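Local coordinates for protein cytochrome b5 reductase 4 (Homo sapiens, PDB 3LF5) that binds a haem in its cytochrome b5 domain and, as an NADH-dependent oxidoreductase, probably passes electrons from NADH through a flavin to that haem, at residues W23-G28 against G52-E57; V8-L13 against G78-K83; N17-C22 against E46-A51; F29-S34 against E74-R79. One frame throughout, in Å; residues are numbered along the deposited sequence.

Interaction 1 of 4, residues W23-G28 against G52-E57; sequences WICIRG and GSDGTE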
# COMPACT_ATOMS: atom_id res chain seq x y z
N TRP A 23 8.27 3.19 -5.67
CA TRP A 23 9.16 2.47 -4.75
C TRP A 23 8.40 1.30 -4.14
O TRP A 23 7.24 1.41 -3.78
CB TRP A 23 9.68 3.36 -3.62
CG TRP A 23 10.60 4.48 -4.02
CD1 TRP A 23 10.95 4.88 -5.26
CD2 TRP A 23 11.25 5.37 -3.12
NE1 TRP A 23 11.83 5.94 -5.20
CE2 TRP A 23 12.01 6.26 -3.88
CE3 TRP A 23 11.28 5.48 -1.73
CZ2 TRP A 23 12.77 7.29 -3.29
CZ3 TRP A 23 12.04 6.48 -1.15
CH2 TRP A 23 12.76 7.37 -1.93
N ILE A 24 9.11 0.19 -3.96
CA ILE A 24 8.57 -0.98 -3.28
C ILE A 24 9.59 -1.47 -2.27
O ILE A 24 10.80 -1.48 -2.56
CB ILE A 24 8.21 -2.12 -4.27
CG1 ILE A 24 7.20 -1.66 -5.30
CG2 ILE A 24 7.73 -3.37 -3.58
CD1 ILE A 24 6.90 -2.69 -6.43
N CYS A 25 9.10 -1.87 -1.11
CA CYS A 25 9.92 -2.49 -0.09
C CYS A 25 9.78 -4.01 -0.17
O CYS A 25 8.66 -4.51 -0.20
CB CYS A 25 9.46 -2.00 1.28
SG CYS A 25 10.11 -2.90 2.67
N ILE A 26 10.90 -4.73 -0.25
CA ILE A 26 10.94 -6.17 -0.18
C ILE A 26 11.90 -6.55 0.94
O ILE A 26 13.08 -6.23 0.90
CB ILE A 26 11.39 -6.84 -1.49
CG1 ILE A 26 10.53 -6.38 -2.68
CG2 ILE A 26 11.36 -8.36 -1.34
CD1 ILE A 26 9.13 -6.91 -2.71
N ARG A 27 11.37 -7.19 1.98
CA ARG A 27 12.17 -7.64 3.13
C ARG A 27 13.07 -6.54 3.68
O ARG A 27 14.23 -6.75 4.01
CB ARG A 27 12.97 -8.92 2.81
CG ARG A 27 12.28 -10.19 3.30
CD ARG A 27 12.96 -11.45 2.77
NE ARG A 27 12.56 -11.71 1.39
CZ ARG A 27 11.44 -12.32 1.04
NH1 ARG A 27 10.59 -12.75 1.96
NH2 ARG A 27 11.16 -12.48 -0.25
N GLY A 28 12.49 -5.34 3.78
CA GLY A 28 13.15 -4.18 4.37
C GLY A 28 14.02 -3.38 3.43
O GLY A 28 14.48 -2.29 3.79
N GLY A 52 4.48 1.94 -3.66
CA GLY A 52 4.49 2.73 -2.46
C GLY A 52 4.23 1.94 -1.20
O GLY A 52 3.73 2.49 -0.22
N SER A 53 4.55 0.65 -1.21
CA SER A 53 4.19 -0.23 -0.09
C SER A 53 5.21 -1.31 0.12
O SER A 53 6.14 -1.50 -0.66
CB SER A 53 2.84 -0.91 -0.35
OG SER A 53 3.01 -2.06 -1.14
N ASP A 54 4.99 -2.09 1.18
CA ASP A 54 5.73 -3.31 1.37
C ASP A 54 5.15 -4.41 0.50
O ASP A 54 4.02 -4.88 0.72
CB ASP A 54 5.72 -3.72 2.84
CG ASP A 54 6.78 -4.72 3.15
OD1 ASP A 54 6.68 -5.85 2.63
OD2 ASP A 54 7.73 -4.38 3.89
N GLY A 55 5.94 -4.81 -0.49
CA GLY A 55 5.54 -5.82 -1.45
C GLY A 55 5.94 -7.23 -1.11
O GLY A 55 5.74 -8.11 -1.92
N THR A 56 6.47 -7.46 0.09
CA THR A 56 7.03 -8.75 0.42
C THR A 56 6.01 -9.88 0.31
O THR A 56 6.30 -10.94 -0.26
CB THR A 56 7.61 -8.74 1.86
OG1 THR A 56 8.53 -7.65 1.96
CG2 THR A 56 8.34 -10.04 2.17
N GLU A 57 4.83 -9.68 0.87
CA GLU A 57 3.80 -10.75 0.81
C GLU A 57 3.36 -11.06 -0.60
O GLU A 57 3.27 -12.23 -0.98
CB GLU A 57 2.58 -10.40 1.67
CG GLU A 57 1.58 -11.51 1.93
CD GLU A 57 0.49 -11.05 2.90
OE1 GLU A 57 -0.65 -11.54 2.79
OE2 GLU A 57 0.78 -10.18 3.76
O HOH W 1 9.65 -5.72 4.60
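Thr56 and Arg27 cross at about a right angle, and the two branches of the threonine do different work. With chi1 at -54°, Thr56 OG1 lies beside its own backbone N and takes an almost straight hydrogen bond from Arg27 N (2.9 Å, 178° at the hydrogen). Thr56 CG2 lies over one face of the Arg27 guanidinium, 3.5 Å from Arg27 NH1. Thr56 OG1 also donates to Asp54 OD1 (2.7 Å), and Thr56 N reaches the same oxygen from its anti side at 3.0 Å. The bond from Thr56 N closes an Asx turn, and the hydroxyl adds a second grip. Arg27 and Asp54 each have two modelled conformers, and one of each is described. Replacing Thr56 by an alanine would probably leave the Arg27 N-H without its acceptor and Asp54 OD1 with one donor fewer.

Before the turn the backbones run parallel, Cys25 paired with Asp54. Cys25 N donates to Ser53 O at 3.0 Å, and Cys25 O accepts from Gly55 N at 2.8 Å. Gly55 fits because a CB there would run into Ile24 CG2. Ile26 CD1 packs on the bare backbone, 3.6 Å from Gly55 C.

The guanidinium of Arg27 has its salt bridge with Asp60, in helix 56-63. Gly55 N-caps that helix and touches the haem. Strand 21-26 lies between the short strand 53-54 and its antiparallel partner 29-32. Cys25 faces Leu13 of helix 10-15 and Met80 of strand 76-80, while Ile26 meets Tyr68 of helix 68-71.

Interaction 2 of 4, residues V8-L13 against G78-K83; sequences VTEEEL and GRMAIK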
# COMPACT_ATOMS: atom_id res chain seq x y z
N VAL A 8 14.27 5.02 4.78
CA VAL A 8 12.97 5.29 4.18
C VAL A 8 11.89 5.08 5.25
O VAL A 8 11.71 3.97 5.74
CB VAL A 8 12.71 4.37 2.96
CG1 VAL A 8 11.37 4.71 2.35
CG2 VAL A 8 13.84 4.51 1.95
N THR A 9 11.19 6.13 5.61
CA THR A 9 10.06 5.97 6.49
C THR A 9 8.85 5.51 5.68
O THR A 9 8.84 5.59 4.43
CB THR A 9 9.70 7.29 7.15
OG1 THR A 9 9.29 8.19 6.14
CG2 THR A 9 10.89 7.88 7.96
N GLU A 10 7.84 4.96 6.34
CA GLU A 10 6.64 4.56 5.60
C GLU A 10 5.97 5.78 4.96
O GLU A 10 5.46 5.69 3.85
CB GLU A 10 5.64 3.81 6.47
CG GLU A 10 6.00 2.36 6.61
CD GLU A 10 4.93 1.53 7.27
OE1 GLU A 10 3.73 1.90 7.18
OE2 GLU A 10 5.28 0.50 7.90
N GLU A 11 5.99 6.92 5.63
CA GLU A 11 5.44 8.15 5.05
C GLU A 11 6.15 8.51 3.74
O GLU A 11 5.51 8.88 2.75
CB GLU A 11 5.59 9.29 6.04
CG GLU A 11 4.96 10.60 5.62
CD GLU A 11 5.09 11.68 6.69
OE1 GLU A 11 4.76 12.84 6.39
OE2 GLU A 11 5.52 11.35 7.84
N GLU A 12 7.48 8.38 3.71
CA GLU A 12 8.22 8.63 2.48
C GLU A 12 7.89 7.59 1.41
O GLU A 12 7.62 7.93 0.27
CB GLU A 12 9.72 8.66 2.75
CG GLU A 12 10.59 8.92 1.52
CD GLU A 12 10.39 10.31 0.92
OE1 GLU A 12 10.12 11.29 1.66
OE2 GLU A 12 10.56 10.44 -0.33
N LEU A 13 7.91 6.32 1.79
CA LEU A 13 7.65 5.24 0.84
C LEU A 13 6.35 5.45 0.08
O LEU A 13 6.28 5.29 -1.13
CB LEU A 13 7.61 3.89 1.58
CG LEU A 13 7.35 2.64 0.72
CD1 LEU A 13 8.50 2.40 -0.27
CD2 LEU A 13 7.15 1.42 1.64
N GLY A 78 17.57 2.17 -0.35
CA GLY A 78 18.00 2.07 1.02
C GLY A 78 17.14 1.09 1.78
O GLY A 78 16.73 0.06 1.25
N ARG A 79 16.95 1.38 3.07
CA ARG A 79 16.31 0.47 4.00
C ARG A 79 15.17 1.16 4.72
O ARG A 79 15.23 2.35 5.00
CB ARG A 79 17.32 -0.01 5.04
CG ARG A 79 18.52 -0.71 4.44
CD ARG A 79 18.14 -1.97 3.69
NE ARG A 79 17.30 -2.73 4.60
CZ ARG A 79 17.75 -3.51 5.56
NH1 ARG A 79 19.07 -3.77 5.65
NH2 ARG A 79 16.87 -4.05 6.40
N MET A 80 14.14 0.38 5.06
CA MET A 80 13.05 0.90 5.86
C MET A 80 13.53 1.27 7.24
O MET A 80 14.32 0.56 7.86
CB MET A 80 11.92 -0.10 5.99
CG MET A 80 11.17 -0.38 4.72
SD MET A 80 10.46 1.05 3.88
CE MET A 80 9.27 1.63 5.06
N ALA A 81 12.99 2.37 7.74
CA ALA A 81 13.21 2.81 9.10
C ALA A 81 12.68 1.75 10.06
O ALA A 81 11.80 0.96 9.72
CB ALA A 81 12.47 4.14 9.31
N ILE A 82 13.23 1.75 11.28
CA ILE A 82 12.75 0.84 12.32
C ILE A 82 12.30 1.61 13.54
O ILE A 82 12.71 2.74 13.77
CB ILE A 82 13.81 -0.18 12.72
CG1 ILE A 82 15.09 0.51 13.16
CG2 ILE A 82 14.05 -1.15 11.58
CD1 ILE A 82 15.99 -0.40 13.93
N LYS A 83 11.43 0.99 14.34
CA LYS A 83 11.09 1.53 15.64
C LYS A 83 12.19 1.10 16.59
O LYS A 83 12.68 -0.02 16.49
CB LYS A 83 9.73 1.04 16.15
CG LYS A 83 8.53 1.58 15.38
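Met80 folds back over Val8: chi1 of -69° sets CG anti to the carbonyl carbon, and bends at chi2 (-56°) and chi3 (-64°) turn the chain round. The bends carry SD and CE across to the chain that enters helix 10-15. The setting is a parallel bridge of the cytochrome b5 fold, in which Val8 of strand 6-8 pairs with Met80 of strand 76-80. Val8 N donates to Arg79 O at 2.8 Å.

Met80 CE ends 3.4 Å from Val8 O and 3.7 Å from Glu10 CG, whose side chain it meets at about a right angle. Met80 SD lies 4.0 Å from Leu13 CD2 and 4.1 Å from Val8 CG1. The sulfur thus touches both the strand and the helix. An alanine in place of Met80 lacks SD and CE, and Leu13 CD2 and Val8 CG1 would probably be left facing a gap.

Thr9 starts the helix as its N-cap. Its OG1 accepts from Glu12 N at 3.0 Å, so the first turn is fixed just after the strand ends. The carboxylate of Glu10, in the one of its two conformers described here, points elsewhere, to a salt bridge with Arg49 of the second subunit. Val30 of the adjacent strand 29-32 and Cys25 of strand 21-26 also pack on Met80. Past the methionine the strands part, and the last bond between them comes from Ala81 N to Val8 O, 2.9 Å long, with the donor well above the carbonyl plane.

Interaction 3 of 4, residues N17-C22 against E46-A51; sequences NKKDDC and ELMRAA. With HEM (protoporphyrin IX containing Fe), chain C.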
# COMPACT_ATOMS: atom_id res chain seq x y z
N ASN A 17 4.20 6.12 -5.28
CA ASN A 17 3.14 5.13 -5.54
C ASN A 17 2.57 5.29 -6.95
O ASN A 17 1.44 4.89 -7.19
CB ASN A 17 2.03 5.20 -4.48
CG ASN A 17 1.27 6.52 -4.53
OD1 ASN A 17 1.72 7.47 -5.15
ND2 ASN A 17 0.12 6.57 -3.88
N LYS A 18 3.36 5.89 -7.86
CA LYS A 18 2.92 6.13 -9.23
C LYS A 18 3.84 5.39 -10.17
O LYS A 18 4.99 5.14 -9.83
CB LYS A 18 2.91 7.62 -9.54
CG LYS A 18 2.09 8.48 -8.61
CD LYS A 18 0.63 8.08 -8.62
CE LYS A 18 -0.26 9.11 -7.88
NZ LYS A 18 0.13 9.37 -6.46
N LYS A 19 3.35 5.05 -11.34
CA LYS A 19 4.17 4.26 -12.25
C LYS A 19 5.54 4.87 -12.57
O LYS A 19 6.55 4.14 -12.60
CB LYS A 19 3.41 3.99 -13.53
CG LYS A 19 4.06 2.91 -14.36
CD LYS A 19 3.23 2.54 -15.56
CE LYS A 19 2.04 1.69 -15.17
NZ LYS A 19 1.43 1.09 -16.35
N ASP A 20 5.58 6.18 -12.74
CA ASP A 20 6.83 6.85 -13.05
C ASP A 20 7.69 7.16 -11.84
O ASP A 20 8.81 7.68 -12.01
CB ASP A 20 6.57 8.15 -13.86
CG ASP A 20 5.93 9.28 -13.02
OD1 ASP A 20 5.99 10.44 -13.50
OD2 ASP A 20 5.33 9.05 -11.95
N ASP A 21 7.19 6.86 -10.63
CA ASP A 21 7.92 7.10 -9.40
C ASP A 21 7.39 6.10 -8.38
O ASP A 21 6.56 6.41 -7.52
CB ASP A 21 7.73 8.54 -8.93
CG ASP A 21 8.58 8.88 -7.72
OD1 ASP A 21 9.43 8.08 -7.31
OD2 ASP A 21 8.42 10.02 -7.23
N CYS A 22 7.88 4.87 -8.52
CA CYS A 22 7.35 3.72 -7.83
C CYS A 22 8.42 3.09 -6.99
O CYS A 22 9.37 2.53 -7.52
CB CYS A 22 6.86 2.67 -8.84
SG CYS A 22 6.00 1.28 -8.09
N GLU A 46 0.58 -5.73 -12.31
CA GLU A 46 0.90 -6.58 -11.17
C GLU A 46 1.93 -5.90 -10.27
O GLU A 46 1.77 -5.88 -9.04
CB GLU A 46 1.41 -7.96 -11.61
CG GLU A 46 0.32 -8.87 -12.16
CD GLU A 46 -0.51 -9.53 -11.10
OE1 GLU A 46 -0.16 -9.50 -9.91
OE2 GLU A 46 -1.54 -10.12 -11.46
N LEU A 47 2.99 -5.37 -10.85
CA LEU A 47 4.02 -4.74 -10.06
C LEU A 47 3.41 -3.53 -9.31
O LEU A 47 3.72 -3.26 -8.15
CB LEU A 47 5.19 -4.35 -10.96
CG LEU A 47 6.45 -3.89 -10.28
CD1 LEU A 47 6.97 -4.89 -9.26
CD2 LEU A 47 7.48 -3.62 -11.35
N MET A 48 2.53 -2.79 -9.97
CA MET A 48 1.87 -1.65 -9.36
C MET A 48 0.99 -1.99 -8.16
O MET A 48 0.68 -1.10 -7.37
CB MET A 48 1.02 -0.90 -10.39
CG MET A 48 1.86 -0.04 -11.32
SD MET A 48 2.70 1.34 -10.50
CE MET A 48 1.31 2.33 -9.92
N ARG A 49 0.59 -3.25 -7.98
CA ARG A 49 -0.15 -3.65 -6.81
C ARG A 49 0.61 -3.33 -5.54
O ARG A 49 -0.00 -3.14 -4.49
CB ARG A 49 -0.47 -5.14 -6.84
CG ARG A 49 -1.44 -5.51 -7.95
CD ARG A 49 -1.56 -7.00 -8.04
NE ARG A 49 -2.25 -7.54 -6.88
CZ ARG A 49 -2.36 -8.84 -6.63
NH1 ARG A 49 -1.83 -9.73 -7.45
NH2 ARG A 49 -2.99 -9.23 -5.54
N ALA A 50 1.94 -3.27 -5.63
CA ALA A 50 2.80 -3.03 -4.47
C ALA A 50 3.34 -1.60 -4.43
O ALA A 50 4.13 -1.29 -3.57
CB ALA A 50 3.96 -4.04 -4.41
N ALA A 51 2.88 -0.72 -5.32
CA ALA A 51 3.46 0.62 -5.42
C ALA A 51 3.37 1.38 -4.10
O ALA A 51 2.30 1.44 -3.49
CB ALA A 51 2.74 1.40 -6.51
CHA HEM C . 6.90 -13.05 -12.89
CHB HEM C . 3.76 -10.67 -10.07
CHC HEM C . 7.35 -8.20 -8.09
CHD HEM C . 10.47 -10.40 -11.01
C1A HEM C . 5.75 -12.61 -12.30
C2A HEM C . 4.43 -13.09 -12.54
C3A HEM C . 3.57 -12.44 -11.79
C4A HEM C . 4.32 -11.50 -11.01
CMA HEM C . 2.04 -12.64 -11.69
CAA HEM C . 4.11 -14.21 -13.52
CBA HEM C . 4.09 -15.45 -12.64
CGA HEM C . 3.46 -16.62 -13.29
O1A HEM C . 3.73 -17.70 -12.71
O2A HEM C . 2.73 -16.49 -14.32
C1B HEM C . 4.45 -9.84 -9.24
C2B HEM C . 3.88 -9.02 -8.19
C3B HEM C . 4.88 -8.33 -7.64
C4B HEM C . 6.11 -8.71 -8.31
CMB HEM C . 2.40 -8.97 -7.82
CAB HEM C . 4.74 -7.33 -6.47
CBB HEM C . 5.67 -7.25 -5.51
C1C HEM C . 8.49 -8.52 -8.77
C2C HEM C . 9.80 -7.92 -8.63
C3C HEM C . 10.62 -8.56 -9.45
C4C HEM C . 9.89 -9.56 -10.13
CMC HEM C . 10.19 -6.78 -7.70
CAC HEM C . 12.11 -8.36 -9.73
CBC HEM C . 12.94 -8.08 -8.75
C1D HEM C . 9.83 -11.39 -11.68
C2D HEM C . 10.52 -12.43 -12.40
C3D HEM C . 9.41 -13.26 -13.01
C4D HEM C . 8.17 -12.64 -12.58
CMD HEM C . 12.04 -12.61 -12.52
CAD HEM C . 9.60 -14.53 -13.84
CBD HEM C . 9.91 -15.71 -12.90
CGD HEM C . 10.10 -16.92 -13.81
O1D HEM C . 10.92 -16.85 -14.75
O2D HEM C . 9.40 -17.94 -13.56
NA HEM C . 5.65 -11.60 -11.35
NB HEM C . 5.81 -9.64 -9.29
NC HEM C . 8.58 -9.53 -9.70
ND HEM C . 8.48 -11.54 -11.80
FE HEM C . 7.16 -10.57 -10.52
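Met48 meets segment 17-22 without any hydrogen bond, and its thioether lies against bare backbone. The methyl Met48 CE rests 3.7 Å from Asn17 O and just as far from Lys19 N. Met48 SD is 3.7 Å from Lys19 CA. Bends at chi2 and chi3 (-66° and -63°) turn the chain into this position. The backbone it covers is itself irregular. Asn17 and Lys18 both face Asp21, a classic beta bulge, and a type I turn links Lys18 to Asp21.

Cys22 completes the contact. Its SG sits 3.6 Å from Ala51 CB and 4.1 Å from Met48 SD.

Other residues of segment 46-51 reach the haem: Glu46, Leu47 and Ala50 belong to its pocket. Leu47 CD1 comes within 3.5 Å of HEM CHC, and Ala50 CB touches the vinyl carbon CBB. Glu46 packs on the porphyrin rim. Glu46 OE1 takes Arg49 NH1 in a salt bridge of 3.0 Å, on the syn side and in the guanidinium plane.

The charged end of Lys19 is tied to Glu44. The contact joins thioether, thiol and methyl groups to one another and to backbone atoms. It depends on fit, with no directional bond to set its register.

Interaction 4 of 4, residues F29-S34 against E74-R79; sequences FVYNVS and ECLVGR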
# COMPACT_ATOMS: atom_id res chain seq x y z
N PHE A 29 14.25 -3.88 2.22
CA PHE A 29 15.05 -3.18 1.22
C PHE A 29 14.12 -2.43 0.30
O PHE A 29 13.12 -3.01 -0.19
CB PHE A 29 15.89 -4.20 0.44
CG PHE A 29 17.08 -4.72 1.21
CD1 PHE A 29 18.36 -4.38 0.82
CD2 PHE A 29 16.93 -5.53 2.31
CE1 PHE A 29 19.48 -4.86 1.51
CE2 PHE A 29 18.04 -5.99 3.02
CZ PHE A 29 19.30 -5.66 2.61
N VAL A 30 14.42 -1.16 0.03
CA VAL A 30 13.52 -0.33 -0.78
C VAL A 30 14.16 -0.12 -2.15
O VAL A 30 15.32 0.26 -2.26
CB VAL A 30 13.25 1.04 -0.09
CG1 VAL A 30 12.36 1.92 -0.94
CG2 VAL A 30 12.65 0.84 1.28
N TYR A 31 13.38 -0.38 -3.20
CA TYR A 31 13.83 -0.28 -4.57
C TYR A 31 12.96 0.67 -5.35
O TYR A 31 11.74 0.65 -5.21
CB TYR A 31 13.74 -1.66 -5.24
CG TYR A 31 14.72 -2.65 -4.63
CD1 TYR A 31 16.06 -2.67 -5.01
CD2 TYR A 31 14.29 -3.56 -3.67
CE1 TYR A 31 16.95 -3.54 -4.42
CE2 TYR A 31 15.16 -4.44 -3.08
CZ TYR A 31 16.49 -4.44 -3.45
OH TYR A 31 17.34 -5.32 -2.84
N ASN A 32 13.62 1.47 -6.19
CA ASN A 32 12.97 2.27 -7.20
C ASN A 32 12.70 1.39 -8.41
O ASN A 32 13.61 1.20 -9.22
CB ASN A 32 13.88 3.41 -7.63
CG ASN A 32 13.27 4.20 -8.75
OD1 ASN A 32 12.04 4.29 -8.88
ND2 ASN A 32 14.11 4.79 -9.58
N VAL A 33 11.50 0.84 -8.53
CA VAL A 33 11.20 -0.08 -9.63
C VAL A 33 10.65 0.61 -10.87
O VAL A 33 10.33 -0.06 -11.83
CB VAL A 33 10.28 -1.24 -9.18
CG1 VAL A 33 10.96 -2.11 -8.11
CG2 VAL A 33 8.89 -0.72 -8.77
N SER A 34 10.57 1.94 -10.88
CA SER A 34 10.10 2.58 -12.10
C SER A 34 10.89 2.18 -13.35
O SER A 34 10.27 1.92 -14.37
CB SER A 34 10.01 4.10 -11.96
OG SER A 34 8.90 4.43 -11.16
N GLU A 74 20.97 -1.93 -8.76
CA GLU A 74 21.26 -0.57 -9.21
C GLU A 74 20.14 0.42 -8.94
O GLU A 74 20.30 1.60 -9.17
CB GLU A 74 21.63 -0.55 -10.70
CG GLU A 74 22.83 -1.43 -11.05
CD GLU A 74 24.06 -1.07 -10.24
OE1 GLU A 74 24.31 0.14 -10.05
OE2 GLU A 74 24.79 -1.98 -9.77
N CYS A 75 18.99 -0.10 -8.47
CA CYS A 75 17.77 0.64 -8.12
C CYS A 75 17.53 0.68 -6.62
O CYS A 75 16.48 1.13 -6.19
CB CYS A 75 16.53 -0.06 -8.67
SG CYS A 75 16.35 -0.17 -10.42
N LEU A 76 18.46 0.18 -5.82
CA LEU A 76 18.34 0.17 -4.37
C LEU A 76 18.37 1.59 -3.82
O LEU A 76 19.32 2.33 -4.02
CB LEU A 76 19.45 -0.67 -3.76
CG LEU A 76 19.45 -0.77 -2.24
CD1 LEU A 76 18.23 -1.50 -1.70
CD2 LEU A 76 20.72 -1.47 -1.78
N VAL A 77 17.32 1.96 -3.10
CA VAL A 77 17.19 3.28 -2.46
C VAL A 77 17.80 3.26 -1.06
O VAL A 77 18.43 4.22 -0.64
CB VAL A 77 15.70 3.67 -2.38
CG1 VAL A 77 15.49 4.94 -1.53
CG2 VAL A 77 15.09 3.78 -3.78
N GLY A 78 17.57 2.17 -0.35
CA GLY A 78 18.00 2.07 1.02
C GLY A 78 17.14 1.09 1.78
O GLY A 78 16.73 0.06 1.25
N ARG A 79 16.95 1.38 3.07
CA ARG A 79 16.31 0.47 4.00
C ARG A 79 15.17 1.16 4.72
O ARG A 79 15.23 2.35 5.00
CB ARG A 79 17.32 -0.01 5.04
CG ARG A 79 18.52 -0.71 4.44
CD ARG A 79 18.14 -1.97 3.69
NE ARG A 79 17.30 -2.73 4.60
CZ ARG A 79 17.75 -3.51 5.56
NH1 ARG A 79 19.07 -3.77 5.65
NH2 ARG A 79 16.87 -4.05 6.40
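Val30 and Val77 meet in the inner part of this contact, while Phe29 and Arg79 meet at its exposed end. The inner part is close-packed round Val30 O, with Val77 CB 3.4 Å from that oxygen. On the other face, with Phe29 and Tyr31, Leu76 CD1 also lies 3.4 Å from Val30 O. The same methyl lies over one face of the Tyr31 ring, 4.1 Å from its centroid, as a CH-pi contact. It also touches the edge of the Phe29 ring. One leucine branch thus serves two rings in different ways. Leu76 CG is anti to the backbone N (chi1 180°), which helps to set CD1 between them.

Strands 29-32 and 76-80 are antiparallel neighbours in the sheet of the cytochrome b5 domain. Val77 and Gly78 both face Val30, a classic beta bulge. Val30 O accepts from Val77 N (2.8 Å), and Val30 N donates to Gly78 O (2.9 Å). Gly78 has backbone angles that would jam a CB against the carbonyl before it. Beyond the bulge, Asn32 N donates to Cys75 O at 2.9 Å. On the valine side, Trp23 and Val8 pack on both valines.

The solvent side is simpler. The guanidinium of Arg79 lies flat on the Phe29 ring, planes 8° apart, and Arg79 CZ stands 4.0 Å from the centroid in a cation-pi contact. Arg79 CD sits more centrally over the same face, 3.7 Å from the centroid. Bends at chi2 and chi3 bring the chain back over the ring. Arg79 NE is also hydrogen-bonded to Gly28 O, which helps to hold the guanidinium in place.

How the interactions relate
The four contacts join parts of one small domain through its central sheet. Strand 21-26 links interactions 1 and 3, and strand 76-80 links interactions 2 and 4. Gly28 O of interaction 1 lies 3.0 Å from both Met80 N and Arg79 NE, which ties it to the other strand pairs. Interactions 2 and 4 share a core where Met80 SD is 3.4 Å from Val30 CG2. Ser34 OG, in the conformer described, is 2.8 Å from Lys19 O and bridges interactions 3 and 4. The haem touches interactions 1 and 3, which meet where Gly55 CA is 3.8 Å from Ala50 CB. The side chain of Tyr31 is about 7 Å from the haem, that of Leu13 about 11 Å.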